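Local coordinates for periplasmic binding protein (Agrobacterium tumefaciens str. B6, PDB 5L9G) that binds the opine mannopine in the periplasm and probably hands it to an ABC transporter for uptake into the cell, at residues L282-P290 and E304-A312; Y121-Y132 and V220-V230. All blocks are in the same frame, centred on the assembly; numbering follows the deposited sequence.

Contact 1 (L282-P290 and E304-A312); sequences LPNSFATAP and EKMATMASA. With MO0 (mannopine), chain C.
Lys305 NZ is gripped by three oxygens beside the loop that leads to strand 289-290 of this periplasmic binding protein. It donates to Asn284 O at 2.9 Å and, weakly, to Pro283 O at 3.1 Å, and water 1 links it to Asn284 OD1. Asn284 ND2 is bonded in turn to Asp281 OD1. The ammonium sits above the carbonyl plane of Asn284, 55° out of it. The Lys305 chain bends at chi2 (97°), which brings NZ from helix 303-307 to the loop. Three carbonyls and a hydroxyl are bridged by two further waters: water 2 donates to Ala287 O and Thr308 O, and water 3 to Thr288 O and Thr308 OG1. Thr308 OG1 itself donates to Lys305 O at 2.7 Å, three residues back in the chain. The Met309 side chain is extended beyond CG, and its methyl CE reaches Pro283 CG at 3.7 Å, with Pro290 CD also nearby. Tyr296 and Tyr301 pack around the same methionine. On the pocket side of the loop, Thr288 OG1 donates to OE1 of mannopine at 2.7 Å, while the edge of the Phe286 ring faces that same oxygen. Met309 to Ala312 form a type I beta turn. In this turn Ser311 OG lies 3.3 Å from Ala289 CB and is hydrogen-bonded to water 4, and that water donates to Pro290 O.

Contact 2 (Y121-Y132 and V220-V230); sequences YSTLIAWNKKTY and VDMIITWGGRV. With MO0 (mannopine), chain C.
Antiparallel strands 115-128 and 222-226 pair in the mixed sheet and reach the mannopine pocket at the Tyr121/Trp226 end. Backbone bonds join Leu124 to Thr225 and Ala126 to Ile223 in both directions, and Gly227 N continues the pairing to Ser122 O. Leu124 and Ala126 pack against Val230, with Ala126 CB 3.8 Å from Val230 CG1. At the far end Asn128 ND2 donates to Val220 O, while Asn128 OD1 caps helix 129-132 through Lys130 N. Thr131 OG1 donates to Asp221 OD1 at 2.7 Å, on its anti side. At the pocket end the edge of Tyr121 meets the five-membered ring of Trp226 in an offset edge-to-face pair, planes at 90°. Water 5 joins Trp226 NE1 to Thr123 OG1 and helps fix the indole. One face of Trp226 lies under CA and CAK of mannopine, and a face of Tyr121 takes CB at 3.4 Å. The Arg229 chain bends at chi2 (-59°), and its guanidinium edge meets the ligand carboxylate, NE donating to OXT at 2.7 Å and NH2 to O at 2.9 Å. Both bonds are nearly straight (at least 165°). This two-pronged grip probably neutralises that carboxylate, and the two rings hold the carbon chain beside it.

In the fold
Contacts 1 and 2 have centres about 17 Å apart, and both reach the same mannopine. Their polar bonds go to different parts: Thr288 of 282-290 meets OE1, whereas Arg229 of 220-230 takes the carboxylate. Tyr121 and Trp226 pack on the carbons beside it, and Tyr121 also lies beside OE1. Both contacts reach one sheet, through strand 289-290 in contact 1 and strands 115-128 and 222-226 in contact 2. Ala289 is bonded to Asn120 through the backbone. Ala310 CB packs at 3.1 Å on Ser122 OG, which is bonded to Gln319 OE1. Phe286 CZ rests 3.6 Å from Gly228 CA, at the start of the helix carrying Arg229. Gly80, Asp83, Ser119 and Asp252 also bond to the ligand.

Contact 1 (L282-P290 and E304-A312)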
loop_
_atom_site.group_PDB
_atom_site.type_symbol
_atom_site.label_atom_id
_atom_site.label_comp_id
_atom_site.label_asym_id
_atom_site.label_seq_id
_atom_site.Cartn_x
_atom_site.Cartn_y
_atom_site.Cartn_z
ATOM N N LEU A 282 -15.251 -5.660 -1.968
ATOM C CA LEU A 282 -14.048 -4.860 -2.200
ATOM C C LEU A 282 -13.294 -5.205 -3.513
ATOM O O LEU A 282 -12.914 -4.258 -4.223
ATOM C CB LEU A 282 -13.111 -4.931 -0.978
ATOM C CG LEU A 282 -12.044 -3.853 -0.870
ATOM C CD1 LEU A 282 -12.635 -2.432 -0.991
ATOM C CD2 LEU A 282 -11.234 -4.033 0.434
ATOM N N PRO A 283 -13.124 -6.497 -3.913
ATOM C CA PRO A 283 -12.400 -6.772 -5.166
ATOM C C PRO A 283 -13.282 -6.946 -6.409
ATOM O O PRO A 283 -12.793 -7.488 -7.405
ATOM C CB PRO A 283 -11.647 -8.080 -4.853
ATOM C CG PRO A 283 -12.337 -8.679 -3.652
ATOM C CD PRO A 283 -13.445 -7.763 -3.215
ATOM N N ASN A 284 -14.554 -6.493 -6.376
ATOM C CA ASN A 284 -15.496 -6.679 -7.499
ATOM C C ASN A 284 -14.935 -6.235 -8.857
ATOM O O ASN A 284 -15.093 -6.953 -9.853
ATOM C CB ASN A 284 -16.848 -6.057 -7.220
ATOM C CG ASN A 284 -17.656 -6.902 -6.260
ATOM O OD1 ASN A 284 -17.211 -7.971 -5.812
ATOM N ND2 ASN A 284 -18.843 -6.429 -5.896
ATOM N N SER A 285 -14.230 -5.115 -8.883
ATOM C CA SER A 285 -13.584 -4.678 -10.127
ATOM C C SER A 285 -12.097 -4.436 -9.881
ATOM O O SER A 285 -11.264 -4.861 -10.700
ATOM C CB SER A 285 -14.270 -3.438 -10.696
ATOM O OG SER A 285 -14.426 -2.440 -9.700
ATOM N N PHE A 286 -11.762 -3.782 -8.744
ATOM C CA PHE A 286 -10.380 -3.441 -8.380
ATOM C C PHE A 286 -9.622 -4.649 -7.820
ATOM O O PHE A 286 -10.150 -5.357 -6.973
ATOM C CB PHE A 286 -10.364 -2.245 -7.414
ATOM C CG PHE A 286 -8.996 -1.642 -7.176
ATOM C CD1 PHE A 286 -8.440 -0.747 -8.090
ATOM C CD2 PHE A 286 -8.273 -1.950 -6.029
ATOM C CE1 PHE A 286 -7.172 -0.180 -7.856
ATOM C CE2 PHE A 286 -7.011 -1.381 -5.798
ATOM C CZ PHE A 286 -6.471 -0.504 -6.713
ATOM N N ALA A 287 -8.391 -4.878 -8.300
ATOM C CA ALA A 287 -7.588 -6.021 -7.893
ATOM C C ALA A 287 -6.960 -5.792 -6.513
ATOM O O ALA A 287 -5.855 -5.253 -6.387
ATOM C CB ALA A 287 -6.525 -6.345 -8.936
ATOM N N THR A 288 -7.731 -6.153 -5.482
ATOM C CA THR A 288 -7.298 -6.110 -4.082
ATOM C C THR A 288 -7.761 -7.408 -3.404
ATOM O O THR A 288 -8.418 -8.221 -4.056
ATOM C CB THR A 288 -7.769 -4.827 -3.388
ATOM O OG1 THR A 288 -7.137 -4.780 -2.100
ATOM C CG2 THR A 288 -9.292 -4.766 -3.241
ATOM N N ALA A 289 -7.405 -7.609 -2.116
ATOM C CA ALA A 289 -7.795 -8.797 -1.363
ATOM C C ALA A 289 -8.418 -8.350 -0.050
ATOM O O ALA A 289 -7.770 -7.608 0.671
ATOM C CB ALA A 289 -6.577 -9.670 -1.085
ATOM N N PRO A 290 -9.656 -8.761 0.285
ATOM C CA PRO A 290 -10.243 -8.350 1.585
ATOM C C PRO A 290 -9.441 -8.892 2.768
ATOM O O PRO A 290 -8.816 -9.955 2.645
ATOM C CB PRO A 290 -11.660 -8.940 1.545
ATOM C CG PRO A 290 -11.582 -10.068 0.580
ATOM C CD PRO A 290 -10.569 -9.644 -0.468
ATOM N N GLU A 304 -9.466 -17.778 -10.920
ATOM C CA GLU A 304 -8.995 -16.706 -11.807
ATOM C C GLU A 304 -8.946 -15.386 -11.012
ATOM O O GLU A 304 -7.974 -14.638 -11.135
ATOM C CB GLU A 304 -9.938 -16.585 -13.016
ATOM C CG GLU A 304 -9.411 -15.763 -14.172
ATOM C CD GLU A 304 -10.437 -15.523 -15.264
ATOM O OE1 GLU A 304 -10.245 -14.554 -16.032
ATOM O OE2 GLU A 304 -11.429 -16.285 -15.352
ATOM N N LYS A 305 -9.999 -15.126 -10.190
ATOM C CA LYS A 305 -10.117 -13.948 -9.320
ATOM C C LYS A 305 -9.035 -13.981 -8.225
ATOM O O LYS A 305 -8.388 -12.961 -7.978
ATOM C CB LYS A 305 -11.518 -13.870 -8.683
ATOM C CG LYS A 305 -11.872 -12.488 -8.150
ATOM C CD LYS A 305 -12.710 -11.718 -9.156
ATOM C CE LYS A 305 -12.636 -10.240 -8.924
ATOM N NZ LYS A 305 -13.826 -9.537 -9.469
ATOM N N MET A 306 -8.821 -15.159 -7.608
ATOM C CA MET A 306 -7.807 -15.367 -6.568
ATOM C C MET A 306 -6.376 -15.108 -7.087
ATOM O O MET A 306 -5.564 -14.542 -6.358
ATOM C CB MET A 306 -7.911 -16.775 -5.974
ATOM C CG MET A 306 -9.192 -17.022 -5.183
ATOM S SD MET A 306 -9.136 -16.405 -3.474
ATOM C CE MET A 306 -10.547 -17.259 -2.777
ATOM N N ALA A 307 -6.087 -15.472 -8.352
ATOM C CA ALA A 307 -4.772 -15.315 -8.986
ATOM C C ALA A 307 -4.234 -13.880 -8.982
ATOM O O ALA A 307 -3.019 -13.686 -8.957
ATOM C CB ALA A 307 -4.803 -15.862 -10.406
ATOM N N THR A 308 -5.131 -12.883 -8.990
ATOM C CA THR A 308 -4.773 -11.462 -8.959
ATOM C C THR A 308 -4.602 -10.969 -7.507
ATOM O O THR A 308 -4.136 -9.846 -7.293
ATOM C CB THR A 308 -5.867 -10.633 -9.667
ATOM O OG1 THR A 308 -7.111 -10.802 -8.968
ATOM C CG2 THR A 308 -6.031 -11.007 -11.140
ATOM N N MET A 309 -5.048 -11.779 -6.523
ATOM C CA MET A 309 -5.001 -11.412 -5.103
ATOM C C MET A 309 -3.641 -11.603 -4.485
ATOM O O MET A 309 -3.054 -12.694 -4.563
ATOM C CB MET A 309 -6.088 -12.134 -4.287
ATOM C CG MET A 309 -7.475 -11.697 -4.661
ATOM S SD MET A 309 -8.712 -12.432 -3.597
ATOM C CE MET A 309 -10.153 -11.608 -4.190
ATOM N N ALA A 310 -3.159 -10.544 -3.825
ATOM C CA ALA A 310 -1.874 -10.518 -3.142
ATOM C C ALA A 310 -1.717 -11.661 -2.144
ATOM O O ALA A 310 -0.610 -12.179 -1.962
ATOM C CB ALA A 310 -1.720 -9.213 -2.396
ATOM N N SER A 311 -2.826 -12.023 -1.482
ATOM C CA SER A 311 -2.849 -13.025 -0.421
ATOM C C SER A 311 -3.163 -14.450 -0.893
ATOM O O SER A 311 -3.245 -15.339 -0.055
ATOM C CB SER A 311 -3.805 -12.591 0.692
ATOM O OG SER A 311 -5.100 -12.371 0.163
ATOM N N ALA A 312 -3.278 -14.692 -2.218
ATOM C CA ALA A 312 -3.528 -16.039 -2.726
ATOM C C ALA A 312 -2.278 -16.892 -2.442
ATOM O O ALA A 312 -1.158 -16.364 -2.529
ATOM C CB ALA A 312 -3.830 -16.008 -4.215
HETATM O OAB MO0 C . -0.200 5.373 5.088
HETATM C CAF MO0 C . -0.362 6.409 4.158
HETATM C CAG MO0 C . -0.192 5.955 2.720
HETATM O OAC MO0 C . 1.141 6.038 2.353
HETATM C CAH MO0 C . -0.834 4.627 2.401
HETATM O OAM MO0 C . -2.173 4.614 2.735
HETATM C CAI MO0 C . -0.626 4.124 0.973
HETATM O OAD MO0 C . -1.195 4.997 0.045
HETATM C CAJ MO0 C . -1.083 2.704 0.795
HETATM O OAE MO0 C . -0.380 1.879 1.679
HETATM C CAK MO0 C . -1.005 2.181 -0.647
HETATM N N MO0 C . -2.298 1.587 -1.009
HETATM C CA MO0 C . -2.250 0.847 -2.295
HETATM C C MO0 C . -2.881 1.671 -3.391
HETATM O O MO0 C . -3.213 2.852 -3.157
HETATM C CB MO0 C . -2.878 -0.524 -2.216
HETATM C CG MO0 C . -4.391 -0.480 -2.224
HETATM C CD MO0 C . -5.021 -1.704 -1.658
HETATM O OE1 MO0 C . -5.506 -2.663 -2.557
HETATM N NE2 MO0 C . -5.151 -1.913 -0.441
HETATM O OXT MO0 C . -3.022 1.210 -4.568
HETATM O O HOH W 1 -15.187 -9.982 -6.672
HETATM O O HOH W 2 -3.470 -7.143 -6.617
HETATM O O HOH W 3 -8.286 -9.127 -6.674
HETATM O O HOH W 4 -6.373 -11.229 2.395
#

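Contact 2 (Y121-Y132 and V220-V230)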
loop_
_atom_site.group_PDB
_atom_site.type_symbol
_atom_site.label_atom_id
_atom_site.label_comp_id
_atom_site.label_asym_id
_atom_site.label_seq_id
_atom_site.Cartn_x
_atom_site.Cartn_y
_atom_site.Cartn_z
ATOM N N TYR A 121 -2.474 -6.202 -0.306
ATOM C CA TYR A 121 -2.068 -5.790 -1.647
ATOM C C TYR A 121 -0.575 -6.114 -1.813
ATOM O O TYR A 121 0.079 -6.527 -0.852
ATOM C CB TYR A 121 -2.329 -4.288 -1.840
ATOM C CG TYR A 121 -1.520 -3.410 -0.910
ATOM C CD1 TYR A 121 -1.937 -3.170 0.400
ATOM C CD2 TYR A 121 -0.340 -2.805 -1.341
ATOM C CE1 TYR A 121 -1.188 -2.376 1.264
ATOM C CE2 TYR A 121 0.410 -1.999 -0.490
ATOM C CZ TYR A 121 -0.030 -1.775 0.804
ATOM O OH TYR A 121 0.692 -0.973 1.637
ATOM N N SER A 122 -0.044 -5.902 -3.014
ATOM C CA SER A 122 1.375 -6.160 -3.280
ATOM C C SER A 122 2.027 -4.928 -3.879
ATOM O O SER A 122 1.394 -4.213 -4.670
ATOM C CB SER A 122 1.544 -7.331 -4.248
ATOM O OG SER A 122 1.036 -8.564 -3.764
ATOM N N THR A 123 3.280 -4.678 -3.492
ATOM C CA THR A 123 4.148 -3.659 -4.087
ATOM C C THR A 123 5.024 -4.518 -4.998
ATOM O O THR A 123 5.837 -5.301 -4.502
ATOM C CB THR A 123 4.933 -2.919 -3.020
ATOM O OG1 THR A 123 4.009 -2.243 -2.163
ATOM C CG2 THR A 123 5.891 -1.922 -3.617
ATOM N N LEU A 124 4.781 -4.450 -6.312
ATOM C CA LEU A 124 5.385 -5.381 -7.256
ATOM C C LEU A 124 6.025 -4.721 -8.476
ATOM O O LEU A 124 5.849 -3.528 -8.693
ATOM C CB LEU A 124 4.304 -6.444 -7.688
ATOM C CG LEU A 124 2.943 -5.908 -8.215
ATOM C CD1 LEU A 124 3.089 -5.214 -9.588
ATOM C CD2 LEU A 124 1.941 -7.054 -8.370
ATOM N N ILE A 125 6.717 -5.536 -9.297
ATOM C CA ILE A 125 7.407 -5.121 -10.524
ATOM C C ILE A 125 6.482 -5.291 -11.716
ATOM O O ILE A 125 6.008 -6.393 -11.959
ATOM C CB ILE A 125 8.687 -6.001 -10.736
ATOM C CG1 ILE A 125 9.669 -5.844 -9.572
ATOM C CG2 ILE A 125 9.391 -5.722 -12.105
ATOM C CD1 ILE A 125 10.625 -7.078 -9.411
ATOM N N ALA A 126 6.335 -4.243 -12.518
ATOM C CA ALA A 126 5.585 -4.288 -13.782
ATOM C C ALA A 126 6.511 -3.746 -14.857
ATOM O O ALA A 126 7.321 -2.856 -14.574
ATOM C CB ALA A 126 4.331 -3.414 -13.705
ATOM N N TRP A 127 6.396 -4.268 -16.080
ATOM C CA TRP A 127 7.239 -3.793 -17.168
ATOM C C TRP A 127 6.465 -3.589 -18.441
ATOM O O TRP A 127 5.406 -4.201 -18.664
ATOM C CB TRP A 127 8.447 -4.708 -17.393
ATOM C CG TRP A 127 8.113 -5.997 -18.091
ATOM C CD1 TRP A 127 8.055 -6.216 -19.438
ATOM C CD2 TRP A 127 7.722 -7.235 -17.463
ATOM N NE1 TRP A 127 7.685 -7.524 -19.690
ATOM C CE2 TRP A 127 7.496 -8.175 -18.494
ATOM C CE3 TRP A 127 7.599 -7.654 -16.124
ATOM C CZ2 TRP A 127 7.143 -9.512 -18.229
ATOM C CZ3 TRP A 127 7.256 -8.976 -15.861
ATOM C CH2 TRP A 127 7.019 -9.887 -16.903
ATOM N N ASN A 128 7.034 -2.740 -19.294
ATOM C CA ASN A 128 6.464 -2.352 -20.556
ATOM C C ASN A 128 6.758 -3.436 -21.584
ATOM O O ASN A 128 7.933 -3.667 -21.925
ATOM C CB ASN A 128 7.119 -1.023 -20.979
ATOM C CG ASN A 128 6.436 -0.341 -22.115
ATOM O OD1 ASN A 128 5.832 -0.977 -22.989
ATOM N ND2 ASN A 128 6.511 0.982 -22.112
ATOM N N LYS A 129 5.689 -4.088 -22.102
ATOM C CA LYS A 129 5.865 -5.134 -23.126
ATOM C C LYS A 129 6.333 -4.590 -24.493
ATOM O O LYS A 129 6.952 -5.320 -25.274
ATOM C CB LYS A 129 4.598 -6.001 -23.267
ATOM C CG LYS A 129 4.295 -6.813 -22.003
ATOM C CD LYS A 129 2.895 -7.449 -22.037
ATOM C CE LYS A 129 2.776 -8.578 -23.017
ATOM N NZ LYS A 129 1.352 -8.926 -23.243
ATOM N N LYS A 130 6.081 -3.292 -24.775
ATOM C CA LYS A 130 6.590 -2.693 -26.004
ATOM C C LYS A 130 8.139 -2.644 -25.897
ATOM O O LYS A 130 8.834 -2.969 -26.854
ATOM C CB LYS A 130 6.018 -1.286 -26.222
ATOM C CG LYS A 130 6.485 -0.667 -27.540
ATOM C CD LYS A 130 6.318 0.846 -27.575
ATOM C CE LYS A 130 7.321 1.514 -28.501
ATOM N NZ LYS A 130 7.332 0.900 -29.866
ATOM N N THR A 131 8.660 -2.338 -24.687
ATOM C CA THR A 131 10.111 -2.241 -24.500
ATOM C C THR A 131 10.833 -3.596 -24.497
ATOM O O THR A 131 11.851 -3.722 -25.166
ATOM C CB THR A 131 10.429 -1.437 -23.215
ATOM O OG1 THR A 131 9.590 -0.280 -23.200
ATOM C CG2 THR A 131 11.922 -1.044 -23.125
ATOM N N TYR A 132 10.346 -4.559 -23.683
ATOM C CA TYR A 132 10.994 -5.833 -23.398
ATOM C C TYR A 132 10.287 -7.077 -23.892
ATOM O O TYR A 132 10.856 -8.168 -23.763
ATOM C CB TYR A 132 11.163 -5.961 -21.854
ATOM C CG TYR A 132 11.860 -4.776 -21.225
ATOM C CD1 TYR A 132 13.190 -4.483 -21.525
ATOM C CD2 TYR A 132 11.197 -3.956 -20.320
ATOM C CE1 TYR A 132 13.834 -3.384 -20.959
ATOM C CE2 TYR A 132 11.822 -2.845 -19.760
ATOM C CZ TYR A 132 13.146 -2.571 -20.071
ATOM O OH TYR A 132 13.773 -1.488 -19.521
ATOM N N VAL A 220 7.079 4.898 -18.925
ATOM C CA VAL A 220 8.161 4.221 -18.205
ATOM C C VAL A 220 8.391 2.861 -18.838
ATOM O O VAL A 220 7.474 2.335 -19.487
ATOM C CB VAL A 220 7.897 4.111 -16.667
ATOM C CG1 VAL A 220 7.763 5.493 -16.037
ATOM C CG2 VAL A 220 6.678 3.236 -16.360
ATOM N N ASP A 221 9.570 2.258 -18.598
ATOM C CA ASP A 221 9.860 0.914 -19.112
ATOM C C ASP A 221 9.581 -0.141 -18.067
ATOM O O ASP A 221 9.236 -1.274 -18.378
ATOM C CB ASP A 221 11.283 0.836 -19.674
ATOM C CG ASP A 221 11.453 1.760 -20.865
ATOM O OD1 ASP A 221 10.582 1.740 -21.766
ATOM O OD2 ASP A 221 12.401 2.552 -20.861
ATOM N N MET A 222 9.749 0.230 -16.803
ATOM C CA MET A 222 9.464 -0.675 -15.685
ATOM C C MET A 222 9.159 0.182 -14.475
ATOM O O MET A 222 9.601 1.330 -14.411
ATOM C CB MET A 222 10.600 -1.673 -15.419
ATOM C CG MET A 222 11.936 -0.996 -15.108
ATOM S SD MET A 222 13.206 -2.254 -14.810
ATOM C CE MET A 222 13.681 -2.719 -16.512
ATOM N N ILE A 223 8.394 -0.371 -13.526
ATOM C CA ILE A 223 7.928 0.400 -12.364
ATOM C C ILE A 223 7.675 -0.534 -11.205
ATOM O O ILE A 223 7.216 -1.665 -11.400
ATOM C CB ILE A 223 6.620 1.207 -12.743
ATOM C CG1 ILE A 223 6.062 2.052 -11.581
ATOM C CG2 ILE A 223 5.489 0.290 -13.320
ATOM C CD1 ILE A 223 4.945 3.029 -12.019
ATOM N N ILE A 224 7.968 -0.051 -9.999
ATOM C CA ILE A 224 7.561 -0.741 -8.787
ATOM C C ILE A 224 6.365 0.051 -8.274
ATOM O O ILE A 224 6.501 1.227 -7.903
ATOM C CB ILE A 224 8.654 -0.885 -7.705
ATOM C CG1 ILE A 224 9.875 -1.672 -8.237
ATOM C CG2 ILE A 224 8.037 -1.587 -6.466
ATOM C CD1 ILE A 224 11.148 -1.506 -7.385
ATOM N N THR A 225 5.191 -0.581 -8.280
ATOM C CA THR A 225 3.971 0.064 -7.766
ATOM C C THR A 225 2.991 -1.029 -7.271
ATOM O O THR A 225 3.333 -2.214 -7.218
ATOM C CB THR A 225 3.376 1.100 -8.780
ATOM O OG1 THR A 225 2.353 1.885 -8.143
ATOM C CG2 THR A 225 2.826 0.437 -10.053
ATOM N N TRP A 226 1.788 -0.606 -6.907
ATOM C CA TRP A 226 0.774 -1.461 -6.301
ATOM C C TRP A 226 -0.015 -2.254 -7.348
ATOM O O TRP A 226 -0.407 -1.710 -8.378
ATOM C CB TRP A 226 -0.096 -0.604 -5.354
ATOM C CG TRP A 226 0.777 0.151 -4.367
ATOM C CD1 TRP A 226 1.726 -0.388 -3.545
ATOM C CD2 TRP A 226 0.728 1.554 -4.064
ATOM N NE1 TRP A 226 2.309 0.601 -2.774
ATOM C CE2 TRP A 226 1.687 1.799 -3.045
ATOM C CE3 TRP A 226 -0.024 2.639 -4.560
ATOM C CZ2 TRP A 226 1.939 3.077 -2.544
ATOM C CZ3 TRP A 226 0.156 3.896 -3.990
ATOM C CH2 TRP A 226 1.132 4.111 -2.999
ATOM N N GLY A 227 -0.193 -3.549 -7.073
ATOM C CA GLY A 227 -0.828 -4.512 -7.975
ATOM C C GLY A 227 -2.169 -4.094 -8.555
ATOM O O GLY A 227 -2.448 -4.343 -9.731
ATOM N N GLY A 228 -3.018 -3.500 -7.710
ATOM C CA GLY A 228 -4.346 -3.054 -8.156
ATOM C C GLY A 228 -4.259 -1.947 -9.193
ATOM O O GLY A 228 -4.979 -1.970 -10.197
ATOM N N ARG A 229 -3.325 -1.016 -8.989
ATOM C CA ARG A 229 -3.089 0.089 -9.936
ATOM C C ARG A 229 -2.596 -0.473 -11.269
ATOM O O ARG A 229 -3.061 -0.048 -12.336
ATOM C CB ARG A 229 -2.066 1.091 -9.367
ATOM C CG ARG A 229 -2.398 1.616 -7.955
ATOM C CD ARG A 229 -3.757 2.346 -7.853
ATOM N NE ARG A 229 -3.926 2.915 -6.509
ATOM C CZ ARG A 229 -4.596 4.034 -6.243
ATOM N NH1 ARG A 229 -5.198 4.710 -7.224
ATOM N NH2 ARG A 229 -4.661 4.496 -4.998
ATOM N N VAL A 230 -1.689 -1.469 -11.197
ATOM C CA VAL A 230 -1.121 -2.091 -12.416
ATOM C C VAL A 230 -2.210 -2.836 -13.184
ATOM O O VAL A 230 -2.337 -2.637 -14.390
ATOM C CB VAL A 230 0.082 -3.010 -12.099
ATOM C CG1 VAL A 230 0.585 -3.716 -13.371
ATOM C CG2 VAL A 230 1.219 -2.218 -11.456
HETATM O OAB MO0 C . -0.200 5.373 5.088
HETATM C CAF MO0 C . -0.362 6.409 4.158
HETATM C CAG MO0 C . -0.192 5.955 2.720
HETATM O OAC MO0 C . 1.141 6.038 2.353
HETATM C CAH MO0 C . -0.834 4.627 2.401
HETATM O OAM MO0 C . -2.173 4.614 2.735
HETATM C CAI MO0 C . -0.626 4.124 0.973
HETATM O OAD MO0 C . -1.195 4.997 0.045
HETATM C CAJ MO0 C . -1.083 2.704 0.795
HETATM O OAE MO0 C . -0.380 1.879 1.679
HETATM C CAK MO0 C . -1.005 2.181 -0.647
HETATM N N MO0 C . -2.298 1.587 -1.009
HETATM C CA MO0 C . -2.250 0.847 -2.295
HETATM C C MO0 C . -2.881 1.671 -3.391
HETATM O O MO0 C . -3.213 2.852 -3.157
HETATM C CB MO0 C . -2.878 -0.524 -2.216
HETATM C CG MO0 C . -4.391 -0.480 -2.224
HETATM C CD MO0 C . -5.021 -1.704 -1.658
HETATM O OE1 MO0 C . -5.506 -2.663 -2.557
HETATM N NE2 MO0 C . -5.151 -1.913 -0.441
HETATM O OXT MO0 C . -3.022 1.210 -4.568
HETATM O O HOH W 5 4.761 0.210 -1.020
#